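Local coordinates for uncharacterized protein (Archaeoglobus fulgidus DSM 4304, PDB 3BPD), which is of unknown function but binds magnesium ions and assembles into a heptamer through beta strands that pair between neighbouring subunits, at residues V23-L28 against V37-S42; S29-V34 against Y62-G67; N50-I55 against S78-V83. The protein carries 1 engineered substitution. One frame throughout, in Å; residues are numbered along the deposited sequence.

Contact 1: residues V23-L28 against V37-S42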
ATOM      1  N   VAL F  23     -27.829  13.890   4.196  1.00 24.66           N
ATOM      2  CA  VAL F  23     -29.000  13.620   5.013  1.00 24.78           C
ATOM      3  C   VAL F  23     -29.144  12.099   5.128  1.00 25.12           C
ATOM      4  O   VAL F  23     -29.476  11.573   6.192  1.00 26.14           O
ATOM      5  CB  VAL F  23     -30.245  14.263   4.384  1.00 26.72           C
ATOM      6  CG1 VAL F  23     -31.440  14.139   5.311  1.00 26.06           C
ATOM      7  CG2 VAL F  23     -29.954  15.738   4.094  1.00 28.18           C
ATOM      8  N   PHE F  24     -28.883  11.384   4.039  1.00 24.69           N
ATOM      9  CA  PHE F  24     -28.934   9.930   4.093  1.00 24.39           C
ATOM     10  C   PHE F  24     -27.919   9.480   5.136  1.00 24.57           C
ATOM     11  O   PHE F  24     -28.211   8.645   5.994  1.00 24.65           O
ATOM     12  CB  PHE F  24     -28.555   9.318   2.748  1.00 25.19           C
ATOM     13  CG  PHE F  24     -29.681   9.272   1.781  1.00 26.25           C
ATOM     14  CD1 PHE F  24     -30.297  10.452   1.367  1.00 26.39           C
ATOM     15  CD2 PHE F  24     -30.178   8.052   1.332  1.00 25.33           C
ATOM     16  CE1 PHE F  24     -31.389  10.425   0.530  1.00 24.76           C
ATOM     17  CE2 PHE F  24     -31.282   8.011   0.488  1.00 26.09           C
ATOM     18  CZ  PHE F  24     -31.891   9.203   0.088  1.00 26.03           C
ATOM     19  N   ALA F  25     -26.720  10.042   5.051  1.00 23.47           N
ATOM     20  CA  ALA F  25     -25.668   9.699   5.984  1.00 23.82           C
ATOM     21  C   ALA F  25     -26.131   9.927   7.411  1.00 24.41           C
ATOM     22  O   ALA F  25     -26.138   8.993   8.208  1.00 26.19           O
ATOM     23  CB  ALA F  25     -24.406  10.518   5.699  1.00 24.94           C
ATOM     24  N   LEU F  26     -26.530  11.154   7.739  1.00 23.67           N
ATOM     25  CA  LEU F  26     -26.980  11.443   9.098  1.00 24.17           C
ATOM     26  C   LEU F  26     -28.015  10.441   9.603  1.00 25.34           C
ATOM     27  O   LEU F  26     -27.823   9.810  10.642  1.00 23.60           O
ATOM     28  CB  LEU F  26     -27.553  12.855   9.179  1.00 23.67           C
ATOM     29  CG  LEU F  26     -26.523  13.971   8.989  1.00 26.99           C
ATOM     30  CD1 LEU F  26     -27.241  15.276   8.712  1.00 26.89           C
ATOM     31  CD2 LEU F  26     -25.615  14.086  10.224  1.00 26.99           C
ATOM     32  N   LYS F  27     -29.107  10.285   8.859  1.00 26.57           N
ATOM     33  CA  LYS F  27     -30.166   9.376   9.266  1.00 28.24           C
ATOM     34  C   LYS F  27     -29.701   7.945   9.479  1.00 28.58           C
ATOM     35  O   LYS F  27     -30.096   7.303  10.458  1.00 29.04           O
ATOM     36  CB  LYS F  27     -31.313   9.410   8.258  1.00 30.42           C
ATOM     37  CG  LYS F  27     -32.000  10.763   8.184  1.00 34.24           C
ATOM     38  CD  LYS F  27     -32.317  11.279   9.584  1.00 37.20           C
ATOM     39  CE  LYS F  27     -32.724  12.737   9.567  1.00 39.95           C
ATOM     40  NZ  LYS F  27     -32.856  13.286  10.945  1.00 41.74           N
ATOM     41  N   LEU F  28     -28.867   7.440   8.575  1.00 27.68           N
ATOM     42  CA  LEU F  28     -28.368   6.074   8.709  1.00 26.16           C
ATOM     43  C   LEU F  28     -27.436   5.940   9.887  1.00 26.06           C
ATOM     44  O   LEU F  28     -27.444   4.920  10.575  1.00 25.63           O
ATOM     45  CB  LEU F  28     -27.642   5.634   7.440  1.00 25.14           C
ATOM     46  CG  LEU F  28     -28.587   5.151   6.342  1.00 24.64           C
ATOM     47  CD1 LEU F  28     -27.854   5.027   5.027  1.00 24.66           C
ATOM     48  CD2 LEU F  28     -29.182   3.816   6.756  1.00 26.06           C
ATOM     49  N   VAL F  37     -21.026   5.617   8.853  1.00 21.76           N
ATOM     50  CA  VAL F  37     -21.560   5.530   7.503  1.00 20.93           C
ATOM     51  C   VAL F  37     -20.747   6.335   6.506  1.00 20.37           C
ATOM     52  O   VAL F  37     -20.338   7.460   6.775  1.00 19.97           O
ATOM     53  CB  VAL F  37     -23.007   6.045   7.443  1.00 21.36           C
ATOM     54  CG1 VAL F  37     -23.533   5.953   6.022  1.00 21.91           C
ATOM     55  CG2 VAL F  37     -23.881   5.242   8.376  1.00 20.90           C
ATOM     56  N   ASN F  38     -20.508   5.743   5.348  1.00 20.36           N
ATOM     57  CA  ASN F  38     -19.785   6.434   4.302  1.00 20.36           C
ATOM     58  C   ASN F  38     -20.613   6.411   3.034  1.00 20.02           C
ATOM     59  O   ASN F  38     -21.028   5.355   2.547  1.00 21.05           O
ATOM     60  CB  ASN F  38     -18.438   5.783   4.024  1.00 19.87           C
ATOM     61  CG  ASN F  38     -17.722   6.425   2.845  1.00 22.07           C
ATOM     62  OD1 ASN F  38     -18.230   6.426   1.724  1.00 23.42           O
ATOM     63  ND2 ASN F  38     -16.544   6.982   3.097  1.00 20.35           N
ATOM     64  N   ILE F  39     -20.881   7.588   2.507  1.00 19.92           N
ATOM     65  CA  ILE F  39     -21.636   7.657   1.281  1.00 21.62           C
ATOM     66  C   ILE F  39     -20.762   8.256   0.192  1.00 21.92           C
ATOM     67  O   ILE F  39     -20.307   9.398   0.279  1.00 22.26           O
ATOM     68  CB  ILE F  39     -22.932   8.455   1.463  1.00 19.48           C
ATOM     69  CG1 ILE F  39     -23.835   7.723   2.454  1.00 18.55           C
ATOM     70  CG2 ILE F  39     -23.653   8.562   0.142  1.00 20.36           C
ATOM     71  CD1 ILE F  39     -25.200   8.312   2.590  1.00 19.42           C
ATOM     72  N   HIS F  40     -20.493   7.445  -0.820  1.00 24.03           N
ATOM     73  CA  HIS F  40     -19.676   7.876  -1.936  1.00 26.86           C
ATOM     74  C   HIS F  40     -20.540   8.174  -3.158  1.00 27.20           C
ATOM     75  O   HIS F  40     -21.410   7.376  -3.526  1.00 27.93           O
ATOM     76  CB  HIS F  40     -18.669   6.794  -2.284  1.00 30.52           C
ATOM     77  CG  HIS F  40     -17.859   7.107  -3.498  1.00 36.12           C
ATOM     78  ND1 HIS F  40     -16.844   8.039  -3.492  1.00 38.39           N
ATOM     79  CD2 HIS F  40     -17.948   6.650  -4.770  1.00 36.59           C
ATOM     80  CE1 HIS F  40     -16.340   8.142  -4.709  1.00 38.34           C
ATOM     81  NE2 HIS F  40     -16.994   7.311  -5.502  1.00 38.71           N
ATOM     82  N   LEU F  41     -20.305   9.328  -3.773  1.00 26.86           N
ATOM     83  CA  LEU F  41     -21.050   9.734  -4.958  1.00 27.81           C
ATOM     84  C   LEU F  41     -20.406   9.125  -6.204  1.00 28.47           C
ATOM     85  O   LEU F  41     -19.259   9.427  -6.545  1.00 27.13           O
ATOM     86  CB  LEU F  41     -21.071  11.258  -5.074  1.00 28.89           C
ATOM     87  CG  LEU F  41     -21.678  11.827  -6.360  1.00 29.90           C
ATOM     88  CD1 LEU F  41     -23.116  11.378  -6.495  1.00 30.20           C
ATOM     89  CD2 LEU F  41     -21.593  13.342  -6.339  1.00 29.66           C
ATOM     90  N   SER F  42     -21.156   8.264  -6.882  1.00 30.26           N
ATOM     91  CA  SER F  42     -20.659   7.595  -8.079  1.00 30.74           C
ATOM     92  C   SER F  42     -20.905   8.408  -9.334  1.00 29.78           C
ATOM     93  O   SER F  42     -20.048   8.484 -10.199  1.00 28.31           O
ATOM     94  CB  SER F  42     -21.320   6.228  -8.224  1.00 30.95           C
ATOM     95  OG  SER F  42     -21.072   5.418  -7.085  1.00 34.03           O
TER
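In the first beta-alpha-beta crossover of a ferredoxin-like fold, F24, A25 and L28 of helix 21-29 rest on V37 and I39 of strand 34-44. The short helical and strand segments run nearly antiparallel, at 162°, with their axes 8.3 Å apart at closest approach. Apolar side chains carry the contact, with CD1 of I39 also lying against the helix backbone. I39 points at the helix with CG1 beside its own backbone N (chi1 -64°), and the chain then extends so that its terminal methyl reaches the turn at F24 and A25. There CD1 of I39 lies 3.5 Å from CB of F24 and 3.9 Å from CB of A25. The small alanine suits this spot because its single methyl lets the strand come close to the helix backbone: the CA atoms of A25 and V37 are 6.0 Å apart. One turn further on, V37 meets L28, its CG2 standing 3.9 Å from CB of L28. The branched valine and isoleucine, two positions apart, are at home in an extended strand and turn to the same, helix-facing side. F24 touches the strand through CB, while its ring leads off to pack against P19 and M72. L28 is shared with helix 62-71, where it touches I65, V68 and I69, and I39 also reaches I51 and I53 of strand 48-57. On its outer edge strand 34-44 pairs antiparallel with a strand of a neighbouring subunit, and V82 of that subunit packs on A25, so this corner is covered by both the chain's own helices and strands and the next protomer.

Contact 2: residues S29-V34 against Y62-G67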
ATOM      1  N   SER F  29     -26.641   6.979  10.123  1.00 25.87           N
ATOM      2  CA  SER F  29     -25.680   6.967  11.222  1.00 26.75           C
ATOM      3  C   SER F  29     -26.364   7.026  12.575  1.00 28.19           C
ATOM      4  O   SER F  29     -25.786   6.636  13.585  1.00 26.99           O
ATOM      5  CB  SER F  29     -24.717   8.152  11.115  1.00 25.49           C
ATOM      6  OG  SER F  29     -25.365   9.360  11.454  1.00 22.08           O
ATOM      7  N   GLU F  30     -27.597   7.519  12.596  1.00 30.25           N
ATOM      8  CA  GLU F  30     -28.332   7.636  13.847  1.00 30.47           C
ATOM      9  C   GLU F  30     -29.007   6.328  14.264  1.00 31.18           C
ATOM     10  O   GLU F  30     -29.509   6.211  15.387  1.00 30.61           O
ATOM     11  CB  GLU F  30     -29.343   8.775  13.740  1.00 29.82           C
ATOM     12  CG  GLU F  30     -28.689  10.149  13.609  1.00 31.26           C
ATOM     13  CD  GLU F  30     -29.666  11.232  13.181  1.00 34.54           C
ATOM     14  OE1 GLU F  30     -29.261  12.407  13.080  1.00 36.37           O
ATOM     15  OE2 GLU F  30     -30.847  10.914  12.938  1.00 36.97           O
ATOM     16  N   LEU F  31     -29.006   5.347  13.362  1.00 31.47           N
ATOM     17  CA  LEU F  31     -29.572   4.035  13.655  1.00 32.90           C
ATOM     18  C   LEU F  31     -28.746   3.398  14.777  1.00 35.06           C
ATOM     19  O   LEU F  31     -27.541   3.654  14.916  1.00 34.51           O
ATOM     20  CB  LEU F  31     -29.523   3.140  12.415  1.00 31.88           C
ATOM     21  CG  LEU F  31     -30.607   3.284  11.354  1.00 30.78           C
ATOM     22  CD1 LEU F  31     -30.198   2.541  10.088  1.00 30.45           C
ATOM     23  CD2 LEU F  31     -31.909   2.732  11.906  1.00 30.01           C
ATOM     24  N   GLU F  32     -29.394   2.565  15.576  1.00 37.72           N
ATOM     25  CA  GLU F  32     -28.719   1.912  16.691  1.00 41.40           C
ATOM     26  C   GLU F  32     -27.853   0.762  16.200  1.00 41.51           C
ATOM     27  O   GLU F  32     -28.263  -0.032  15.347  1.00 42.59           O
ATOM     28  CB  GLU F  32     -29.764   1.413  17.687  1.00 43.38           C
ATOM     29  CG  GLU F  32     -30.889   2.423  17.888  1.00 47.72           C
ATOM     30  CD  GLU F  32     -30.888   3.079  19.266  1.00 50.25           C
ATOM     31  OE1 GLU F  32     -31.375   2.445  20.231  1.00 52.88           O
ATOM     32  OE2 GLU F  32     -30.400   4.226  19.386  1.00 51.42           O
ATOM     33  N   ASN F  33     -26.647   0.681  16.743  1.00 40.66           N
ATOM     34  CA  ASN F  33     -25.705  -0.358  16.358  1.00 39.59           C
ATOM     35  C   ASN F  33     -24.878   0.034  15.138  1.00 37.34           C
ATOM     36  O   ASN F  33     -24.037  -0.738  14.675  1.00 38.35           O
ATOM     37  CB  ASN F  33     -26.437  -1.678  16.108  1.00 40.83           C
ATOM     38  CG  ASN F  33     -26.581  -2.504  17.373  1.00 43.52           C
ATOM     39  OD1 ASN F  33     -27.320  -3.494  17.399  1.00 45.65           O
ATOM     40  ND2 ASN F  33     -25.862  -2.106  18.431  1.00 42.74           N
ATOM     41  N   VAL F  34     -25.113   1.235  14.621  1.00 33.19           N
ATOM     42  CA  VAL F  34     -24.343   1.707  13.490  1.00 29.19           C
ATOM     43  C   VAL F  34     -23.153   2.513  13.998  1.00 28.94           C
ATOM     44  O   VAL F  34     -23.312   3.550  14.636  1.00 27.94           O
ATOM     45  CB  VAL F  34     -25.215   2.549  12.530  1.00 27.74           C
ATOM     46  CG1 VAL F  34     -24.346   3.418  11.628  1.00 24.46           C
ATOM     47  CG2 VAL F  34     -26.054   1.619  11.678  1.00 23.34           C
ATOM     48  N   TYR F  62     -30.612  -5.403   8.394  1.00 33.95           N
ATOM     49  CA  TYR F  62     -30.776  -5.032   6.995  1.00 34.61           C
ATOM     50  C   TYR F  62     -32.110  -4.370   6.657  1.00 35.40           C
ATOM     51  O   TYR F  62     -32.136  -3.312   6.025  1.00 35.49           O
ATOM     52  CB  TYR F  62     -30.571  -6.243   6.077  1.00 33.43           C
ATOM     53  CG  TYR F  62     -30.638  -5.859   4.622  1.00 33.46           C
ATOM     54  CD1 TYR F  62     -29.683  -5.007   4.055  1.00 34.38           C
ATOM     55  CD2 TYR F  62     -31.676  -6.307   3.817  1.00 34.69           C
ATOM     56  CE1 TYR F  62     -29.769  -4.612   2.720  1.00 34.63           C
ATOM     57  CE2 TYR F  62     -31.777  -5.922   2.486  1.00 35.79           C
ATOM     58  CZ  TYR F  62     -30.823  -5.078   1.941  1.00 36.49           C
ATOM     59  OH  TYR F  62     -30.948  -4.709   0.617  1.00 38.07           O
ATOM     60  N   GLU F  63     -33.217  -4.984   7.053  1.00 36.61           N
ATOM     61  CA  GLU F  63     -34.523  -4.402   6.763  1.00 37.89           C
ATOM     62  C   GLU F  63     -34.588  -2.958   7.272  1.00 36.56           C
ATOM     63  O   GLU F  63     -34.978  -2.047   6.543  1.00 36.33           O
ATOM     64  CB  GLU F  63     -35.641  -5.239   7.404  1.00 40.54           C
ATOM     65  CG  GLU F  63     -35.780  -6.679   6.858  1.00 43.59           C
ATOM     66  CD  GLU F  63     -36.115  -6.762   5.355  1.00 44.09           C
ATOM     67  OE1 GLU F  63     -37.089  -6.108   4.909  1.00 43.69           O
ATOM     68  OE2 GLU F  63     -35.404  -7.501   4.632  1.00 43.95           O
ATOM     69  N   GLN F  64     -34.200  -2.754   8.523  1.00 35.28           N
ATOM     70  CA  GLN F  64     -34.214  -1.422   9.097  1.00 35.24           C
ATOM     71  C   GLN F  64     -33.384  -0.454   8.248  1.00 34.69           C
ATOM     72  O   GLN F  64     -33.819   0.661   7.973  1.00 36.06           O
ATOM     73  CB  GLN F  64     -33.676  -1.453  10.528  1.00 36.30           C
ATOM     74  CG  GLN F  64     -33.731  -0.103  11.224  1.00 39.71           C
ATOM     75  CD  GLN F  64     -33.074  -0.126  12.588  1.00 41.97           C
ATOM     76  OE1 GLN F  64     -31.962  -0.634  12.738  1.00 43.85           O
ATOM     77  NE2 GLN F  64     -33.750   0.437  13.590  1.00 42.45           N
ATOM     78  N   ILE F  65     -32.191  -0.875   7.836  1.00 32.74           N
ATOM     79  CA  ILE F  65     -31.336  -0.025   7.017  1.00 30.44           C
ATOM     80  C   ILE F  65     -32.004   0.247   5.674  1.00 30.62           C
ATOM     81  O   ILE F  65     -31.971   1.374   5.167  1.00 30.53           O
ATOM     82  CB  ILE F  65     -29.955  -0.671   6.789  1.00 29.36           C
ATOM     83  CG1 ILE F  65     -29.160  -0.651   8.097  1.00 30.67           C
ATOM     84  CG2 ILE F  65     -29.201   0.077   5.702  1.00 29.02           C
ATOM     85  CD1 ILE F  65     -27.845  -1.389   8.053  1.00 30.53           C
ATOM     86  N   LYS F  66     -32.617  -0.787   5.105  1.00 29.76           N
ATOM     87  CA  LYS F  66     -33.309  -0.655   3.828  1.00 29.75           C
ATOM     88  C   LYS F  66     -34.489   0.303   4.027  1.00 29.24           C
ATOM     89  O   LYS F  66     -34.818   1.117   3.159  1.00 27.13           O
ATOM     90  CB  LYS F  66     -33.811  -2.027   3.357  1.00 30.74           C
ATOM     91  CG  LYS F  66     -34.571  -1.985   2.040  1.00 32.10           C
ATOM     92  CD  LYS F  66     -35.145  -3.341   1.660  1.00 34.70           C
ATOM     93  CE  LYS F  66     -36.087  -3.193   0.461  1.00 37.55           C
ATOM     94  NZ  LYS F  66     -36.677  -4.467  -0.058  1.00 38.47           N
ATOM     95  N   GLY F  67     -35.111   0.197   5.194  1.00 28.09           N
ATOM     96  CA  GLY F  67     -36.234   1.047   5.500  1.00 27.69           C
ATOM     97  C   GLY F  67     -35.839   2.498   5.387  1.00 27.72           C
ATOM     98  O   GLY F  67     -36.485   3.253   4.666  1.00 27.29           O
TER
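With CG of L31 held beside its backbone N (chi1 -82°) and chi2 extended, the two methyls of this leucine fork toward helix 62-71, one to I65 and the other to Q64. Q64 comes to meet it with CG opposite its backbone N (chi1 -177°) and a straight chain beyond, which carries the amide out along the helix surface to the leucine. L31 and Q64 run alongside one another, pointing opposite ways, but the position of the amide beside CD2 of L31 is doubtful. The inner branch is clearer: CD1 of L31 is 3.9 Å from CG1 of I65, and these side chains cross obliquely. L31 opens a type II beta turn, L31 to V34, in the connection that leads from helix 21-29 into strand 34-44 of the ferredoxin-like fold. The closing bond, from V34 N to L31 O, is weak at 3.4 Å. N33 takes the third place of the turn with a positive phi of 86°, a conformation asparagine tolerates better than most residues. An alanine at the leucine's position would probably take one apolar neighbour from I65 and open a gap between this turn and the helix. I65 is buried and also touches I55 of strand 48-57 and L9 of strand 6-16, so a leucine here adds an apolar cover over the core. Q64 is partly exposed, and its backbone N is bonded to the carboxylate of D61, just ahead of the helix.

Contact 3: residues N50-I55 against S78-V83. With MG (magnesium ion), chain Y.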
ATOM      1  N   ASN F  50     -26.241   8.179  -8.456  1.00 29.39           N
ATOM      2  CA  ASN F  50     -25.866   6.819  -8.125  1.00 28.93           C
ATOM      3  C   ASN F  50     -24.831   7.018  -7.024  1.00 28.04           C
ATOM      4  O   ASN F  50     -23.866   7.774  -7.188  1.00 26.16           O
ATOM      5  CB  ASN F  50     -25.265   6.102  -9.336  1.00 31.86           C
ATOM      6  CG  ASN F  50     -26.332   5.603 -10.313  1.00 34.80           C
ATOM      7  OD1 ASN F  50     -27.223   4.851  -9.927  1.00 36.73           O
ATOM      8  ND2 ASN F  50     -26.241   6.020 -11.583  1.00 36.09           N
ATOM      9  N   ILE F  51     -25.054   6.364  -5.891  1.00 26.60           N
ATOM     10  CA  ILE F  51     -24.158   6.490  -4.753  1.00 25.73           C
ATOM     11  C   ILE F  51     -23.818   5.134  -4.131  1.00 25.75           C
ATOM     12  O   ILE F  51     -24.626   4.204  -4.178  1.00 25.85           O
ATOM     13  CB  ILE F  51     -24.796   7.406  -3.665  1.00 26.08           C
ATOM     14  CG1 ILE F  51     -26.097   6.779  -3.143  1.00 25.27           C
ATOM     15  CG2 ILE F  51     -25.102   8.779  -4.248  1.00 25.91           C
ATOM     16  CD1 ILE F  51     -26.804   7.608  -2.066  1.00 23.31           C
ATOM     17  N   LYS F  52     -22.615   5.026  -3.563  1.00 25.66           N
ATOM     18  CA  LYS F  52     -22.171   3.802  -2.886  1.00 24.32           C
ATOM     19  C   LYS F  52     -22.239   4.049  -1.368  1.00 23.47           C
ATOM     20  O   LYS F  52     -21.602   4.974  -0.861  1.00 23.29           O
ATOM     21  CB  LYS F  52     -20.729   3.453  -3.286  1.00 23.35           C
ATOM     22  CG  LYS F  52     -20.581   2.099  -3.948  1.00 27.51           C
ATOM     23  CD  LYS F  52     -21.139   2.116  -5.368  1.00 32.28           C
ATOM     24  CE  LYS F  52     -21.029   0.761  -6.046  1.00 32.43           C
ATOM     25  NZ  LYS F  52     -21.143   0.916  -7.524  1.00 36.28           N
ATOM     26  N   ILE F  53     -23.012   3.235  -0.651  1.00 22.02           N
ATOM     27  CA  ILE F  53     -23.150   3.385   0.800  1.00 21.93           C
ATOM     28  C   ILE F  53     -22.439   2.270   1.564  1.00 22.35           C
ATOM     29  O   ILE F  53     -22.687   1.089   1.334  1.00 23.17           O
ATOM     30  CB  ILE F  53     -24.633   3.381   1.244  1.00 21.82           C
ATOM     31  CG1 ILE F  53     -25.386   4.573   0.631  1.00 24.26           C
ATOM     32  CG2 ILE F  53     -24.713   3.445   2.762  1.00 21.03           C
ATOM     33  CD1 ILE F  53     -26.907   4.584   0.911  1.00 20.97           C
ATOM     34  N   THR F  54     -21.545   2.654   2.467  1.00 21.52           N
ATOM     35  CA  THR F  54     -20.817   1.692   3.273  1.00 20.57           C
ATOM     36  C   THR F  54     -21.260   1.914   4.714  1.00 22.25           C
ATOM     37  O   THR F  54     -21.103   3.009   5.262  1.00 22.16           O
ATOM     38  CB  THR F  54     -19.285   1.906   3.178  1.00 20.74           C
ATOM     39  OG1 THR F  54     -18.866   1.754   1.824  1.00 20.08           O
ATOM     40  CG2 THR F  54     -18.535   0.890   4.035  1.00 17.56           C
ATOM     41  N   ILE F  55     -21.830   0.871   5.310  1.00 23.47           N
ATOM     42  CA  ILE F  55     -22.306   0.916   6.683  1.00 23.33           C
ATOM     43  C   ILE F  55     -21.528  -0.055   7.556  1.00 23.98           C
ATOM     44  O   ILE F  55     -21.423  -1.247   7.252  1.00 22.27           O
ATOM     45  CB  ILE F  55     -23.782   0.545   6.769  1.00 23.46           C
ATOM     46  CG1 ILE F  55     -24.582   1.400   5.804  1.00 22.83           C
ATOM     47  CG2 ILE F  55     -24.294   0.772   8.176  1.00 23.74           C
ATOM     48  CD1 ILE F  55     -26.033   1.048   5.775  1.00 25.36           C
ATOM     49  N   SER F  78     -28.342  -2.949  -5.680  1.00 26.14           N
ATOM     50  CA  SER F  78     -27.597  -4.157  -5.390  1.00 25.51           C
ATOM     51  C   SER F  78     -26.743  -4.049  -4.128  1.00 24.35           C
ATOM     52  O   SER F  78     -26.288  -2.965  -3.756  1.00 25.54           O
ATOM     53  CB  SER F  78     -26.703  -4.500  -6.575  1.00 24.73           C
ATOM     54  OG  SER F  78     -25.680  -3.541  -6.687  1.00 24.67           O
ATOM     55  N   VAL F  79     -26.539  -5.190  -3.479  1.00 21.91           N
ATOM     56  CA  VAL F  79     -25.727  -5.290  -2.277  1.00 19.49           C
ATOM     57  C   VAL F  79     -24.367  -5.724  -2.806  1.00 18.62           C
ATOM     58  O   VAL F  79     -24.200  -6.865  -3.198  1.00 20.38           O
ATOM     59  CB  VAL F  79     -26.310  -6.373  -1.333  1.00 18.22           C
ATOM     60  CG1 VAL F  79     -25.463  -6.501  -0.082  1.00 16.15           C
ATOM     61  CG2 VAL F  79     -27.754  -6.027  -0.982  1.00 14.86           C
ATOM     62  N   ASP F  80     -23.391  -4.832  -2.828  1.00 18.39           N
ATOM     63  CA  ASP F  80     -22.095  -5.203  -3.390  1.00 20.55           C
ATOM     64  C   ASP F  80     -21.132  -5.909  -2.447  1.00 20.88           C
ATOM     65  O   ASP F  80     -20.208  -6.586  -2.894  1.00 19.41           O
ATOM     66  CB  ASP F  80     -21.423  -3.984  -4.031  1.00 21.41           C
ATOM     67  CG  ASP F  80     -22.294  -3.333  -5.098  1.00 23.01           C
ATOM     68  OD1 ASP F  80     -23.122  -4.025  -5.718  1.00 22.82           O
ATOM     69  OD2 ASP F  80     -22.142  -2.122  -5.328  1.00 27.59           O
ATOM     70  N   GLU F  81     -21.338  -5.749  -1.147  1.00 22.09           N
ATOM     71  CA  GLU F  81     -20.497  -6.431  -0.177  1.00 23.38           C
ATOM     72  C   GLU F  81     -21.230  -6.609   1.128  1.00 23.65           C
ATOM     73  O   GLU F  81     -22.008  -5.747   1.534  1.00 23.64           O
ATOM     74  CB  GLU F  81     -19.203  -5.673   0.096  1.00 23.73           C
ATOM     75  CG  GLU F  81     -18.055  -6.628   0.408  1.00 28.37           C
ATOM     76  CD  GLU F  81     -16.899  -5.994   1.157  1.00 29.92           C
ATOM     77  OE1 GLU F  81     -15.766  -6.506   1.030  1.00 31.56           O
ATOM     78  OE2 GLU F  81     -17.117  -5.004   1.890  1.00 31.68           O
ATOM     79  N   VAL F  82     -20.987  -7.741   1.777  1.00 23.63           N
ATOM     80  CA  VAL F  82     -21.602  -8.039   3.062  1.00 23.50           C
ATOM     81  C   VAL F  82     -20.550  -8.679   3.944  1.00 22.89           C
ATOM     82  O   VAL F  82     -19.754  -9.481   3.477  1.00 22.15           O
ATOM     83  CB  VAL F  82     -22.746  -9.057   2.945  1.00 23.72           C
ATOM     84  CG1 VAL F  82     -23.560  -9.046   4.226  1.00 25.83           C
ATOM     85  CG2 VAL F  82     -23.617  -8.748   1.751  1.00 27.40           C
ATOM     86  N   VAL F  83     -20.536  -8.317   5.216  1.00 23.43           N
ATOM     87  CA  VAL F  83     -19.599  -8.912   6.155  1.00 22.88           C
ATOM     88  C   VAL F  83     -20.397  -9.347   7.381  1.00 23.36           C
ATOM     89  O   VAL F  83     -21.218  -8.594   7.894  1.00 23.61           O
ATOM     90  CB  VAL F  83     -18.509  -7.920   6.556  1.00 22.09           C
ATOM     91  CG1 VAL F  83     -17.490  -8.612   7.425  1.00 22.51           C
ATOM     92  CG2 VAL F  83     -17.845  -7.362   5.314  1.00 21.33           C
TER
HETATM   93 MG    MG Y 110     -24.995  -2.403  -8.584  1.00 30.31          MG
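Beside a magnesium site of the ferredoxin-like sheet, K52 of strand 48-57 reaches D80 of strand 75-85, across the intervening strand 6-16. These strands are therefore not sheet partners, and the CA atoms of K52 and D80 lie 9.0 Å apart. A lysine's long, flexible side chain suits this span. K52 bends at chi2 (73°), and the two side chains cross at roughly a right angle. The salt bridge is long and loose: NZ of K52 stands 3.9 Å from OD2 of D80, and CE of K52 is nearer to that oxygen at 3.2 Å, so the ammonium is not aimed squarely at it. A classic beta bulge sets D80 and E81 together opposite V10 of strand 6-16, consistent with the D80 carboxylate lying on the lysine's side. E81 forms a salt bridge with R8 and accepts a hydrogen bond from N38 of a neighbouring subunit. The other oxygen of D80 serves the metal site from the second shell: S78 OG donates a hydrogen bond of 2.8 Å to D80 OD1, on the syn side and 26° out of the carboxylate plane. Serine suits this position because its hydroxyl can donate to the aspartate and still offer oxygen to the ion, which D12 also binds. The negative carboxylate would probably strengthen the hydroxyl as a ligand. S78 OG binds the magnesium ion at 2.3 Å, whereas D80 OD1 stays 3.8 Å from it.

In the fold
All three contacts belong to one compact ferredoxin-like domain, with centres 11 to 13 Å apart. Contacts 1 and 2 alternate along the chain, helix 21-29 leading through E30 to the turn of contact 2, and they touch where L28 meets I65. Contact 1 closes before contact 3 opens; strands 34-44 and 48-57 are sheet neighbours, joined by backbone bonds such as N38 O to T54 N. Contacts 2 and 3 alternate too, and meet where I65 packs on I55. Contact 1 thus joins helix 21-29 to strand 34-44, contact 2 joins the turn after that helix to helix 62-71, and contact 3 spans the sheet beside the metal site. The outermost strands, 34-44 and 75-85, pair with neighbouring subunits of the heptamer.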